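CMP/dCMP-type deaminase domain-containing protein (Aspergillus oryzae RIB40, PDB 7DRY) probably catalyses a zinc-dependent deamination step in riboflavin biosynthesis, as a Rib2-type member of the cytidine deaminase superfamily. Local coordinates at residues 4-15 with 29-40. Sequence-based numbering, arbitrary orientation.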
loop_
_atom_site.group_PDB
_atom_site.type_symbol
_atom_site.label_atom_id
_atom_site.label_comp_id
_atom_site.label_asym_id
_atom_site.label_seq_id
_atom_site.Cartn_x
_atom_site.Cartn_y
_atom_site.Cartn_z
ATOM N N PRO A 4 -6.654 7.041 -14.240
ATOM C CA PRO A 4 -6.076 5.691 -14.225
ATOM C C PRO A 4 -6.151 5.001 -12.875
ATOM O O PRO A 4 -5.705 3.852 -12.759
ATOM C CB PRO A 4 -4.613 5.956 -14.589
ATOM C CG PRO A 4 -4.335 7.247 -13.930
ATOM C CD PRO A 4 -5.588 8.059 -14.186
ATOM N N HIS A 5 -6.682 5.676 -11.854
ATOM C CA HIS A 5 -6.545 5.178 -10.489
ATOM C C HIS A 5 -7.326 3.896 -10.281
ATOM O O HIS A 5 -6.836 2.974 -9.618
ATOM C CB HIS A 5 -6.977 6.246 -9.488
ATOM C CG HIS A 5 -6.311 7.561 -9.716
ATOM N ND1 HIS A 5 -4.958 7.673 -9.939
ATOM C CD2 HIS A 5 -6.809 8.820 -9.768
ATOM C CE1 HIS A 5 -4.649 8.945 -10.125
ATOM N NE2 HIS A 5 -5.753 9.663 -10.019
ATOM N N ALA A 6 -8.537 3.818 -10.836
ATOM C CA ALA A 6 -9.327 2.602 -10.703
ATOM C C ALA A 6 -8.615 1.411 -11.329
ATOM O O ALA A 6 -8.618 0.311 -10.764
ATOM C CB ALA A 6 -10.707 2.804 -11.331
ATOM N N LYS A 7 -7.989 1.609 -12.492
ATOM C CA LYS A 7 -7.287 0.502 -13.135
ATOM C C LYS A 7 -6.102 0.039 -12.299
ATOM O O LYS A 7 -5.887 -1.168 -12.134
ATOM C CB LYS A 7 -6.843 0.882 -14.550
ATOM C CG LYS A 7 -6.222 -0.287 -15.310
ATOM C CD LYS A 7 -5.581 0.148 -16.621
ATOM C CE LYS A 7 -5.021 -1.050 -17.382
ATOM N NZ LYS A 7 -5.074 -2.317 -16.589
ATOM N N TYR A 8 -5.324 0.980 -11.755
ATOM C CA TYR A 8 -4.231 0.585 -10.871
ATOM C C TYR A 8 -4.749 -0.186 -9.667
ATOM O O TYR A 8 -4.132 -1.173 -9.243
ATOM C CB TYR A 8 -3.453 1.815 -10.401
ATOM C CG TYR A 8 -2.388 2.269 -11.370
ATOM C CD1 TYR A 8 -1.276 1.469 -11.644
ATOM C CD2 TYR A 8 -2.486 3.494 -12.025
ATOM C CE1 TYR A 8 -0.303 1.876 -12.521
ATOM C CE2 TYR A 8 -1.510 3.909 -12.920
ATOM C CZ TYR A 8 -0.416 3.095 -13.163
ATOM O OH TYR A 8 0.565 3.494 -14.043
ATOM N N LEU A 9 -5.888 0.233 -9.105
ATOM C CA LEU A 9 -6.397 -0.485 -7.941
ATOM C C LEU A 9 -6.874 -1.883 -8.307
ATOM O O LEU A 9 -6.725 -2.808 -7.506
ATOM C CB LEU A 9 -7.471 0.321 -7.221
ATOM C CG LEU A 9 -6.884 1.496 -6.435
ATOM C CD1 LEU A 9 -8.015 2.289 -5.821
ATOM C CD2 LEU A 9 -5.889 1.051 -5.352
ATOM N N ARG A 10 -7.438 -2.060 -9.507
ATOM C CA ARG A 10 -7.799 -3.402 -9.952
ATOM C C ARG A 10 -6.558 -4.271 -10.102
ATOM O O ARG A 10 -6.580 -5.463 -9.771
ATOM C CB ARG A 10 -8.569 -3.336 -11.272
ATOM C CG ARG A 10 -9.976 -2.765 -11.142
ATOM C CD ARG A 10 -10.792 -3.001 -12.404
ATOM N NE ARG A 10 -10.277 -2.251 -13.549
ATOM C CZ ARG A 10 -10.662 -1.022 -13.875
ATOM N NH1 ARG A 10 -11.568 -0.389 -13.139
ATOM N NH2 ARG A 10 -10.138 -0.423 -14.935
ATOM N N GLU A 11 -5.465 -3.685 -10.600
ATOM C CA GLU A 11 -4.211 -4.419 -10.697
ATOM C C GLU A 11 -3.679 -4.758 -9.312
ATOM O O GLU A 11 -3.140 -5.851 -9.096
ATOM C CB GLU A 11 -3.199 -3.597 -11.504
ATOM C CG GLU A 11 -3.569 -3.475 -12.986
ATOM C CD GLU A 11 -2.750 -2.443 -13.740
ATOM O OE1 GLU A 11 -1.938 -1.735 -13.113
ATOM O OE2 GLU A 11 -2.924 -2.340 -14.972
ATOM N N CYS A 12 -3.851 -3.845 -8.355
ATOM C CA CYS A 12 -3.472 -4.136 -6.979
ATOM C C CYS A 12 -4.304 -5.287 -6.433
ATOM O O CYS A 12 -3.799 -6.134 -5.682
ATOM C CB CYS A 12 -3.732 -2.891 -6.135
ATOM S SG CYS A 12 -2.463 -1.602 -6.294
ATOM N N LEU A 13 -5.588 -5.332 -6.791
ATOM C CA LEU A 13 -6.434 -6.418 -6.309
ATOM C C LEU A 13 -5.990 -7.760 -6.884
ATOM O O LEU A 13 -6.005 -8.777 -6.179
ATOM C CB LEU A 13 -7.903 -6.125 -6.617
ATOM C CG LEU A 13 -8.941 -6.964 -5.878
ATOM C CD1 LEU A 13 -8.773 -6.828 -4.363
ATOM C CD2 LEU A 13 -10.327 -6.526 -6.312
ATOM N N SER A 14 -5.564 -7.780 -8.146
ATOM C CA SER A 14 -5.041 -9.014 -8.720
ATOM C C SER A 14 -3.805 -9.488 -7.963
ATOM O O SER A 14 -3.623 -10.693 -7.748
ATOM C CB SER A 14 -4.709 -8.774 -10.187
ATOM O OG SER A 14 -5.910 -8.672 -10.923
ATOM N N LEU A 15 -2.936 -8.549 -7.567
ATOM C CA LEU A 15 -1.784 -8.898 -6.738
ATOM C C LEU A 15 -2.227 -9.458 -5.395
ATOM O O LEU A 15 -1.671 -10.449 -4.913
ATOM C CB LEU A 15 -0.906 -7.665 -6.514
ATOM C CG LEU A 15 -0.062 -7.279 -7.725
ATOM C CD1 LEU A 15 0.518 -5.899 -7.521
ATOM C CD2 LEU A 15 1.051 -8.300 -7.951
ATOM N N GLY A 29 -2.764 -5.754 -2.092
ATOM C CA GLY A 29 -1.753 -5.590 -3.122
ATOM C C GLY A 29 -1.358 -4.130 -3.238
ATOM O O GLY A 29 -2.158 -3.228 -2.978
ATOM N N ALA A 30 -0.106 -3.908 -3.638
ATOM C CA ALA A 30 0.442 -2.562 -3.726
ATOM C C ALA A 30 1.312 -2.436 -4.966
ATOM O O ALA A 30 2.049 -3.366 -5.315
ATOM C CB ALA A 30 1.303 -2.234 -2.501
ATOM N N ILE A 31 1.243 -1.267 -5.612
ATOM C CA ILE A 31 2.041 -0.965 -6.800
ATOM C C ILE A 31 2.632 0.422 -6.619
ATOM O O ILE A 31 1.901 1.378 -6.344
ATOM C CB ILE A 31 1.197 -1.016 -8.086
ATOM C CG1 ILE A 31 0.699 -2.444 -8.339
ATOM C CG2 ILE A 31 2.028 -0.545 -9.289
ATOM C CD1 ILE A 31 -0.342 -2.559 -9.458
ATOM N N LEU A 32 3.945 0.528 -6.765
ATOM C CA LEU A 32 4.653 1.796 -6.643
ATOM C C LEU A 32 4.985 2.300 -8.042
ATOM O O LEU A 32 5.547 1.556 -8.855
ATOM C CB LEU A 32 5.927 1.594 -5.827
ATOM C CG LEU A 32 6.761 2.851 -5.560
ATOM C CD1 LEU A 32 5.957 3.862 -4.742
ATOM C CD2 LEU A 32 8.039 2.457 -4.841
ATOM N N VAL A 33 4.605 3.551 -8.334
ATOM C CA VAL A 33 4.668 4.124 -9.676
ATOM C C VAL A 33 5.495 5.405 -9.635
ATOM O O VAL A 33 5.399 6.182 -8.678
ATOM C CB VAL A 33 3.238 4.441 -10.165
ATOM C CG1 VAL A 33 3.246 5.100 -11.542
ATOM C CG2 VAL A 33 2.382 3.166 -10.175
ATOM N N SER A 34 6.291 5.636 -10.682
ATOM C CA SER A 34 6.937 6.929 -10.923
ATOM C C SER A 34 6.134 7.677 -11.980
ATOM O O SER A 34 5.940 7.174 -13.095
ATOM C CB SER A 34 8.384 6.768 -11.391
ATOM O OG SER A 34 8.903 8.010 -11.860
ATOM N N ARG A 35 5.675 8.873 -11.633
ATOM C CA ARG A 35 4.734 9.635 -12.441
ATOM C C ARG A 35 5.261 11.052 -12.629
ATOM O O ARG A 35 5.788 11.659 -11.691
ATOM C CB ARG A 35 3.376 9.677 -11.716
ATOM C CG ARG A 35 2.340 10.595 -12.331
ATOM C CD ARG A 35 0.966 10.279 -11.754
ATOM N NE ARG A 35 0.519 8.952 -12.159
ATOM C CZ ARG A 35 -0.370 8.223 -11.488
ATOM N NH1 ARG A 35 -0.924 8.695 -10.375
ATOM N NH2 ARG A 35 -0.705 7.020 -11.935
ATOM N N LYS A 36 5.096 11.595 -13.832
ATOM C CA LYS A 36 5.469 12.985 -14.055
ATOM C C LYS A 36 4.617 13.899 -13.183
ATOM O O LYS A 36 3.412 13.690 -13.029
ATOM C CB LYS A 36 5.275 13.364 -15.529
ATOM C CG LYS A 36 6.300 12.756 -16.470
ATOM C CD LYS A 36 7.701 13.275 -16.182
ATOM C CE LYS A 36 7.824 14.762 -16.452
ATOM N NZ LYS A 36 8.279 15.083 -17.837
ATOM N N GLU A 37 5.246 14.905 -12.585
ATOM C CA GLU A 37 4.474 15.881 -11.834
ATOM C C GLU A 37 3.749 16.814 -12.790
ATOM O O GLU A 37 4.204 17.068 -13.906
ATOM C CB GLU A 37 5.374 16.672 -10.886
ATOM C CG GLU A 37 5.639 15.910 -9.593
ATOM C CD GLU A 37 6.970 16.237 -8.966
ATOM O OE1 GLU A 37 7.128 16.002 -7.744
ATOM O OE2 GLU A 37 7.859 16.725 -9.685
ATOM N N GLY A 38 2.598 17.312 -12.352
ATOM C CA GLY A 38 1.839 18.229 -13.183
ATOM C C GLY A 38 0.772 17.532 -14.005
ATOM O O GLY A 38 0.179 16.556 -13.554
ATOM N N ASP A 39 0.528 18.029 -15.216
ATOM C CA ASP A 39 -0.547 17.530 -16.074
ATOM C C ASP A 39 -0.029 16.301 -16.814
ATOM O O ASP A 39 0.258 16.331 -18.014
ATOM C CB ASP A 39 -0.989 18.626 -17.036
ATOM C CG ASP A 39 -2.216 18.246 -17.830
ATOM O OD1 ASP A 39 -2.953 17.333 -17.394
ATOM O OD2 ASP A 39 -2.429 18.859 -18.898
ATOM N N TYR A 40 0.069 15.198 -16.081
ATOM C CA TYR A 40 0.778 14.017 -16.552
ATOM C C TYR A 40 -0.067 13.199 -17.521
ATOM O O TYR A 40 -1.294 13.315 -17.584
ATOM C CB TYR A 40 1.170 13.116 -15.383
ATOM C CG TYR A 40 -0.006 12.369 -14.776
ATOM C CD1 TYR A 40 -0.834 12.990 -13.854
ATOM C CD2 TYR A 40 -0.292 11.057 -15.138
ATOM C CE1 TYR A 40 -1.907 12.327 -13.295
ATOM C CE2 TYR A 40 -1.372 10.385 -14.585
ATOM C CZ TYR A 40 -2.171 11.028 -13.665
ATOM O OH TYR A 40 -3.248 10.384 -13.103
HETATM O O HOH W 1 -4.510 11.948 -11.280
#
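Ile31 reaches from strand 29-36 into helix 5-15, its CG1-CD1 arm touching helix residues along its length. With CG1 anti to its own carbonyl carbon (chi1 -65°) and the chain then extended, CD1 lies 3.7 Å from Glu11 CB, while CG1 meets Leu15 CD1 at 3.6 Å, the two side chains crossing at about a right angle. Cys12 SG packs 3.9 Å from Ile31 CG1; its small sulfur fits where helix and strand run close. Closer still is Gly29, whose CA-H points at Cys12 O (3.3 Å, 150° at the hydrogen); having no side chain, glycine lets the strand come this near to that oxygen and to Leu15 CB.

Further along, Val33 sets CG2 against Tyr8 CE1 at 3.8 Å, a compact branched apolar surface for the ring. Tyr8 CE2 then lies 3.4 Å from Arg35 NH2, at the edge of the guanidinium, the two planes turned 54° apart. Arg35, long enough to span from strand to helix start, leaves with CG anti to the backbone N and bends at chi3, bringing NH1 to the edge of the His5 ring. The guanidinium is fixed from outside: NH2 forms a salt bridge with Asp45, whose carboxylate also hydrogen-bonds Tyr8 OH, so tyrosine serves both apolar and polar neighbours, and Tyr96 OH bonds both Arg35 NH2 and His5 ND1. Tyr40 lays its ring face over Arg35 CD and sends OH to Pro4 CG (3.4 Å); one water links this hydroxyl to His5 NE2.

Helix 5-15 thus covers one face of the mixed sheet of the CDA fold, while Ala30 points away from it, toward Glu63 and the zinc-site side, the layered helix-sheet-helix packing characteristic of cytidine deaminase-like enzymes.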